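Local coordinates for protein Dot/Icm T4SS effector (Legionella pneumophila, PDB 6VVE) that acts as a secreted effector kinase that binds ADP and manganese and is activated by the inositol hexakisphosphate of the host cell, at residues A[102-105]-A[106-110]; A[254-257]-A[258-262]. All coordinates share one frame; numbering follows the deposited sequence.

Interaction 1: residues A[102-105]-A[106-110]; sequences REFY and EEINL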
ATOM      1  N   ARG A 102       2.764   1.195 -23.923  1.00 25.67           N
ATOM      2  CA  ARG A 102       3.388   2.212 -23.080  1.00 26.35           C
ATOM      3  C   ARG A 102       2.345   2.989 -22.289  1.00 22.25           C
ATOM      4  O   ARG A 102       2.519   3.235 -21.089  1.00 18.04           O
ATOM      5  CB  ARG A 102       4.221   3.155 -23.950  1.00 32.03           C
ATOM      6  CG  ARG A 102       4.599   4.467 -23.294  1.00 39.78           C
ATOM      7  CD  ARG A 102       5.410   5.338 -24.258  1.00 49.89           C
ATOM      8  NE  ARG A 102       6.633   4.669 -24.696  1.00 55.86           N
ATOM      9  CZ  ARG A 102       7.475   5.156 -25.602  1.00 60.42           C
ATOM     10  NH1 ARG A 102       7.229   6.327 -26.179  1.00 61.73           N
ATOM     11  NH2 ARG A 102       8.562   4.471 -25.936  1.00 63.17           N
ATOM     12  N   GLU A 103       1.248   3.382 -22.944  1.00 26.77           N
ATOM     13  CA  GLU A 103       0.233   4.186 -22.271  1.00 28.26           C
ATOM     14  C   GLU A 103      -0.360   3.463 -21.069  1.00 24.98           C
ATOM     15  O   GLU A 103      -0.829   4.109 -20.127  1.00 20.81           O
ATOM     16  CB  GLU A 103      -0.873   4.567 -23.258  1.00 37.18           C
ATOM     17  CG  GLU A 103      -0.429   5.505 -24.384  1.00 44.37           C
ATOM     18  CD  GLU A 103       0.391   4.801 -25.457  1.00 50.41           C
ATOM     19  OE1 GLU A 103       0.364   3.549 -25.513  1.00 51.64           O
ATOM     20  OE2 GLU A 103       1.069   5.501 -26.240  1.00 52.41           O
ATOM     21  N   PHE A 104      -0.350   2.129 -21.081  1.00 23.33           N
ATOM     22  CA  PHE A 104      -0.851   1.372 -19.941  1.00 22.02           C
ATOM     23  C   PHE A 104       0.008   1.613 -18.709  1.00 21.35           C
ATOM     24  O   PHE A 104      -0.517   1.806 -17.604  1.00 15.00           O
ATOM     25  CB  PHE A 104      -0.896  -0.117 -20.287  1.00 27.72           C
ATOM     26  CG  PHE A 104      -1.273  -1.001 -19.133  1.00 29.10           C
ATOM     27  CD1 PHE A 104      -2.601  -1.211 -18.808  1.00 30.31           C
ATOM     28  CD2 PHE A 104      -0.298  -1.630 -18.381  1.00 30.36           C
ATOM     29  CE1 PHE A 104      -2.949  -2.025 -17.751  1.00 29.86           C
ATOM     30  CE2 PHE A 104      -0.640  -2.445 -17.322  1.00 30.74           C
ATOM     31  CZ  PHE A 104      -1.967  -2.645 -17.008  1.00 30.49           C
ATOM     32  N   TYR A 105       1.332   1.614 -18.881  1.00 17.80           N
ATOM     33  CA  TYR A 105       2.224   1.855 -17.752  1.00 19.19           C
ATOM     34  C   TYR A 105       2.253   3.327 -17.362  1.00 16.83           C
ATOM     35  O   TYR A 105       2.341   3.652 -16.172  1.00 17.05           O
ATOM     36  CB  TYR A 105       3.633   1.365 -18.086  1.00 21.79           C
ATOM     37  CG  TYR A 105       3.713  -0.123 -18.325  1.00 27.92           C
ATOM     38  CD1 TYR A 105       3.675  -1.018 -17.264  1.00 30.50           C
ATOM     39  CD2 TYR A 105       3.836  -0.636 -19.611  1.00 30.82           C
ATOM     40  CE1 TYR A 105       3.749  -2.386 -17.476  1.00 32.69           C
ATOM     41  CE2 TYR A 105       3.911  -2.000 -19.834  1.00 33.00           C
ATOM     42  CZ  TYR A 105       3.869  -2.869 -18.762  1.00 32.50           C
ATOM     43  OH  TYR A 105       3.941  -4.227 -18.972  1.00 31.59           O
ATOM     44  N   GLU A 106       2.183   4.228 -18.347  1.00 19.12           N
ATOM     45  CA  GLU A 106       2.137   5.654 -18.039  1.00 17.85           C
ATOM     46  C   GLU A 106       0.952   5.983 -17.135  1.00 18.00           C
ATOM     47  O   GLU A 106       1.077   6.793 -16.205  1.00 13.67           O
ATOM     48  CB  GLU A 106       2.060   6.471 -19.328  1.00 20.18           C
ATOM     49  CG  GLU A 106       3.326   6.408 -20.166  1.00 23.34           C
ATOM     50  CD  GLU A 106       3.212   7.189 -21.459  1.00 24.96           C
ATOM     51  OE1 GLU A 106       2.075   7.498 -21.878  1.00 24.52           O
ATOM     52  OE2 GLU A 106       4.265   7.494 -22.054  1.00 24.59           O
ATOM     53  N   GLU A 107      -0.205   5.365 -17.394  1.00 16.82           N
ATOM     54  CA  GLU A 107      -1.383   5.627 -16.573  1.00 20.90           C
ATOM     55  C   GLU A 107      -1.189   5.102 -15.155  1.00 16.11           C
ATOM     56  O   GLU A 107      -1.540   5.780 -14.179  1.00 11.64           O
ATOM     57  CB  GLU A 107      -2.620   5.001 -17.216  1.00 28.69           C
ATOM     58  CG  GLU A 107      -3.932   5.394 -16.564  1.00 31.05           C
ATOM     59  CD  GLU A 107      -4.240   6.876 -16.720  1.00 32.80           C
ATOM     60  OE1 GLU A 107      -3.627   7.521 -17.592  1.00 34.49           O
ATOM     61  OE2 GLU A 107      -5.093   7.392 -15.963  1.00 33.76           O
ATOM     62  N   ILE A 108      -0.643   3.892 -15.020  1.00 12.85           N
ATOM     63  CA  ILE A 108      -0.339   3.368 -13.694  1.00 13.27           C
ATOM     64  C   ILE A 108       0.616   4.302 -12.965  1.00 10.59           C
ATOM     65  O   ILE A 108       0.423   4.605 -11.783  1.00  9.86           O
ATOM     66  CB  ILE A 108       0.235   1.940 -13.800  1.00 16.79           C
ATOM     67  CG1 ILE A 108      -0.863   0.963 -14.219  1.00 22.18           C
ATOM     68  CG2 ILE A 108       0.855   1.519 -12.476  1.00 13.98           C
ATOM     69  CD1 ILE A 108      -0.347  -0.392 -14.629  1.00 26.64           C
ATOM     70  N   ASN A 109       1.667   4.759 -13.653  1.00 11.23           N
ATOM     71  CA  ASN A 109       2.639   5.649 -13.026  1.00 12.79           C
ATOM     72  C   ASN A 109       1.977   6.913 -12.501  1.00 11.26           C
ATOM     73  O   ASN A 109       2.268   7.357 -11.385  1.00 10.16           O
ATOM     74  CB  ASN A 109       3.746   6.011 -14.020  1.00 12.80           C
ATOM     75  CG  ASN A 109       4.767   4.888 -14.201  1.00 13.06           C
ATOM     76  OD1 ASN A 109       4.771   3.902 -13.468  1.00 12.88           O
ATOM     77  ND2 ASN A 109       5.637   5.047 -15.182  1.00 13.83           N
ATOM     78  N   LEU A 110       1.083   7.507 -13.290  1.00 15.68           N
ATOM     79  CA  LEU A 110       0.390   8.707 -12.838  1.00 14.69           C
ATOM     80  C   LEU A 110      -0.405   8.437 -11.563  1.00 12.39           C
ATOM     81  O   LEU A 110      -0.407   9.253 -10.635  1.00 10.58           O
ATOM     82  CB  LEU A 110      -0.528   9.228 -13.947  1.00 25.59           C
ATOM     83  CG  LEU A 110      -1.041  10.660 -13.789  1.00 35.41           C
ATOM     84  CD1 LEU A 110      -1.309  11.283 -15.160  1.00 44.09           C
ATOM     85  CD2 LEU A 110      -2.287  10.705 -12.940  1.00 32.19           C
TER

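Interaction 2: residues A[254-257]-A[258-262]; sequences VPIE and KWYEN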
ATOM      1  N   VAL A 254     -16.538 -15.616  11.147  1.00 13.96           N
ATOM      2  CA  VAL A 254     -17.939 -16.034  11.190  1.00 14.40           C
ATOM      3  C   VAL A 254     -18.851 -14.830  11.411  1.00 15.61           C
ATOM      4  O   VAL A 254     -19.785 -14.614  10.623  1.00 16.83           O
ATOM      5  CB  VAL A 254     -18.158 -17.103  12.272  1.00 15.59           C
ATOM      6  CG1 VAL A 254     -19.646 -17.439  12.406  1.00 18.75           C
ATOM      7  CG2 VAL A 254     -17.359 -18.368  11.938  1.00 17.04           C
ATOM      8  N   PRO A 255     -18.653 -14.034  12.461  1.00 17.83           N
ATOM      9  CA  PRO A 255     -19.531 -12.867  12.644  1.00 17.36           C
ATOM     10  C   PRO A 255     -19.389 -11.843  11.533  1.00 18.37           C
ATOM     11  O   PRO A 255     -20.387 -11.211  11.158  1.00 20.26           O
ATOM     12  CB  PRO A 255     -19.093 -12.289  14.002  1.00 17.41           C
ATOM     13  CG  PRO A 255     -17.691 -12.797  14.201  1.00 17.52           C
ATOM     14  CD  PRO A 255     -17.670 -14.173  13.555  1.00 18.64           C
ATOM     15  N   ILE A 256     -18.183 -11.670  10.991  1.00 11.61           N
ATOM     16  CA  ILE A 256     -17.974 -10.676   9.944  1.00 13.83           C
ATOM     17  C   ILE A 256     -18.703 -11.084   8.668  1.00 14.56           C
ATOM     18  O   ILE A 256     -19.388 -10.271   8.035  1.00 11.44           O
ATOM     19  CB  ILE A 256     -16.469 -10.479   9.694  1.00 18.33           C
ATOM     20  CG1 ILE A 256     -15.834  -9.790  10.898  1.00 18.46           C
ATOM     21  CG2 ILE A 256     -16.240  -9.688   8.412  1.00 24.03           C
ATOM     22  CD1 ILE A 256     -14.334  -9.554  10.743  1.00 21.87           C
ATOM     23  N   GLU A 257     -18.558 -12.347   8.266  1.00 14.19           N
ATOM     24  CA  GLU A 257     -19.242 -12.824   7.070  1.00 16.30           C
ATOM     25  C   GLU A 257     -20.751 -12.701   7.217  1.00 16.02           C
ATOM     26  O   GLU A 257     -21.437 -12.242   6.301  1.00 17.36           O
ATOM     27  CB  GLU A 257     -18.847 -14.270   6.782  1.00 15.80           C
ATOM     28  CG  GLU A 257     -17.412 -14.428   6.316  1.00 16.71           C
ATOM     29  CD  GLU A 257     -17.197 -13.905   4.908  1.00 18.24           C
ATOM     30  OE1 GLU A 257     -18.196 -13.547   4.253  1.00 22.32           O
ATOM     31  OE2 GLU A 257     -16.033 -13.855   4.459  1.00 20.68           O
ATOM     32  N   LYS A 258     -21.287 -13.116   8.368  1.00 14.90           N
ATOM     33  CA  LYS A 258     -22.719 -12.991   8.594  1.00 19.21           C
ATOM     34  C   LYS A 258     -23.150 -11.534   8.543  1.00 16.86           C
ATOM     35  O   LYS A 258     -24.272 -11.235   8.130  1.00 17.21           O
ATOM     36  CB  LYS A 258     -23.099 -13.605   9.938  1.00 27.39           C
ATOM     37  CG  LYS A 258     -24.587 -13.901  10.081  1.00 39.96           C
ATOM     38  CD  LYS A 258     -24.933 -14.358  11.490  1.00 50.37           C
ATOM     39  CE  LYS A 258     -26.327 -14.981  11.550  1.00 55.26           C
ATOM     40  NZ  LYS A 258     -27.351 -14.162  10.844  1.00 53.74           N
ATOM     41  N   TRP A 259     -22.277 -10.618   8.970  1.00 17.36           N
ATOM     42  CA  TRP A 259     -22.606  -9.199   8.925  1.00 16.99           C
ATOM     43  C   TRP A 259     -22.704  -8.715   7.484  1.00 14.77           C
ATOM     44  O   TRP A 259     -23.668  -8.034   7.114  1.00 15.83           O
ATOM     45  CB  TRP A 259     -21.556  -8.397   9.703  1.00 19.10           C
ATOM     46  CG  TRP A 259     -21.971  -6.987   9.995  1.00 20.57           C
ATOM     47  CD1 TRP A 259     -22.688  -6.557  11.066  1.00 15.64           C
ATOM     48  CD2 TRP A 259     -21.677  -5.824   9.211  1.00 17.82           C
ATOM     49  NE1 TRP A 259     -22.872  -5.197  10.996  1.00 16.33           N
ATOM     50  CE2 TRP A 259     -22.256  -4.722   9.869  1.00 15.97           C
ATOM     51  CE3 TRP A 259     -20.976  -5.607   8.023  1.00 15.48           C
ATOM     52  CZ2 TRP A 259     -22.171  -3.417   9.372  1.00 16.38           C
ATOM     53  CZ3 TRP A 259     -20.891  -4.311   7.529  1.00 17.12           C
ATOM     54  CH2 TRP A 259     -21.483  -3.235   8.207  1.00 15.85           C
ATOM     55  N   TYR A 260     -21.707  -9.054   6.658  1.00 14.31           N
ATOM     56  CA  TYR A 260     -21.736  -8.651   5.253  1.00 16.64           C
ATOM     57  C   TYR A 260     -23.004  -9.163   4.576  1.00 19.04           C
ATOM     58  O   TYR A 260     -23.681  -8.428   3.846  1.00 20.54           O
ATOM     59  CB  TYR A 260     -20.500  -9.183   4.520  1.00 15.96           C
ATOM     60  CG  TYR A 260     -19.177  -8.585   4.955  1.00 13.87           C
ATOM     61  CD1 TYR A 260     -19.087  -7.260   5.363  1.00 15.14           C
ATOM     62  CD2 TYR A 260     -18.025  -9.340   4.944  1.00 12.01           C
ATOM     63  CE1 TYR A 260     -17.879  -6.716   5.759  1.00 14.55           C
ATOM     64  CE2 TYR A 260     -16.800  -8.803   5.334  1.00 14.24           C
ATOM     65  CZ  TYR A 260     -16.740  -7.488   5.739  1.00 14.01           C
ATOM     66  OH  TYR A 260     -15.534  -6.959   6.131  1.00 14.99           O
ATOM     67  N   GLU A 261     -23.343 -10.434   4.811  1.00 18.96           N
ATOM     68  CA  GLU A 261     -24.504 -11.020   4.153  1.00 27.44           C
ATOM     69  C   GLU A 261     -25.780 -10.283   4.515  1.00 17.96           C
ATOM     70  O   GLU A 261     -26.719 -10.235   3.709  1.00 19.40           O
ATOM     71  CB  GLU A 261     -24.626 -12.498   4.521  1.00 37.16           C
ATOM     72  CG  GLU A 261     -23.455 -13.353   4.044  1.00 45.16           C
ATOM     73  CD  GLU A 261     -23.501 -14.769   4.590  1.00 49.48           C
ATOM     74  OE1 GLU A 261     -24.545 -15.155   5.160  1.00 51.83           O
ATOM     75  OE2 GLU A 261     -22.489 -15.493   4.453  1.00 50.16           O
ATOM     76  N   ASN A 262     -25.839  -9.703   5.718  1.00 17.67           N
ATOM     77  CA  ASN A 262     -27.057  -9.059   6.204  1.00 19.06           C
ATOM     78  C   ASN A 262     -26.969  -7.542   6.219  1.00 19.22           C
ATOM     79  O   ASN A 262     -27.961  -6.883   6.545  1.00 20.60           O
ATOM     80  CB  ASN A 262     -27.398  -9.572   7.605  1.00 33.41           C
ATOM     81  CG  ASN A 262     -27.840 -11.026   7.599  1.00 31.16           C
ATOM     82  OD1 ASN A 262     -28.997 -11.329   7.321  1.00 30.81           O
ATOM     83  ND2 ASN A 262     -26.911 -11.931   7.893  1.00 30.59           N
TER

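Interaction 1: residues A[102-105]-A[106-110]
E106 reaches back one helical turn and carries its carboxylate across the aliphatic part of R102. With CG beside the backbone N (chi1 -68°) and the rest of the chain extended, OE2 comes to 3.3 Å from R102 CG and equally near CD. The charges themselves do not pair: R102 bends at its third torsion (-59°), and NE stays 4.5 Å from E106 OE2, beyond a salt bridge. E103 runs beside E106 in the same direction; its OE2 lies 4.9 Å from E106 OE1, and the amide N-H groups at the helix N-terminus would probably ease the repulsion between the two carboxylates. E106 N also gives the i to i+4 backbone bond to R102 O, 2.9 Å, in the first turn.

These residues open helix 102-121, which follows strand 91-96 and probably corresponds to helix αC of the kinase N-lobe. Farther round the helix, I108 CD1 approaches the F104 ring obliquely, 3.4 Å from CE2. F104 also stacks on H100, while its CD2 sits over one face of the neighbouring Y105 ring. Y105 meets W133 of strand 132-134 with the planes inclined at about 50°. Its carbonyl O takes the amide N of N109 at 2.8 Å, and the N109 side chain, buried, is gripped at both ends: OD1 accepts from W133 N, and ND2 donates to Y18 O.

Interaction 2: residues A[254-257]-A[258-262]
The carbonyl O of K258, a residue whose amide N bonds to V254 O one turn back, is gripped twice by N262. N262 ND2 gives it a nearly straight bond (167°) at 2.7 Å, and N262 N adds a weak one. In the turn before, the carbonyl O of I256 accepts the amide N of Y260 at 3.0 Å. It also lies over one face of the Y260 ring, 3.4 Å above the plane and displaced toward the rim. The same ring touches the I256 side chain, which runs alongside it: I256 CG2 comes to 3.3 Å from CE2 of Y260 and lies close to CZ as well. Y260 starts beside its backbone N (chi1 -67°), which swings the ring back over the preceding turn. Its hydroxyl is fixed at the far end by hydrogen bonds with D230 OD2 and Y234 OH. CD1 of Y260 meets the W259 indole at its edge.

E261 passes the E257 carbonyl, its CG 3.2 Å from E257 O and its amide N bonded to that oxygen at 3.0 Å. The E257 chain bends at its second torsion, and the side chain touches P186 and Y187. These residues make up almost the whole of the short amphipathic surface helix 253-262, probably in the kinase C-lobe, with I256, W259 and Y260 on the inner side against L268, D230 and Y234, and K258 and E261 outward.

Interactions 1 and 2 are both internal to single helices, and they lie far apart in the kinase: their centres are 38 Å from each other, and their nearest atoms about 26 Å, with no touch between them. Residues 102-110 probably belong to the N-lobe and come near two bound groups without touching either. The side chain of N109 is about 10 Å from inositol hexakisphosphate, and that of Y105 about 12 Å from the manganese ion. The helix also follows the strand that carries K94 of the ADP pocket. Residues 254-262 come later in the chain, contribute no residue to either pocket, and sit farther from the chain centre than interaction 1 does.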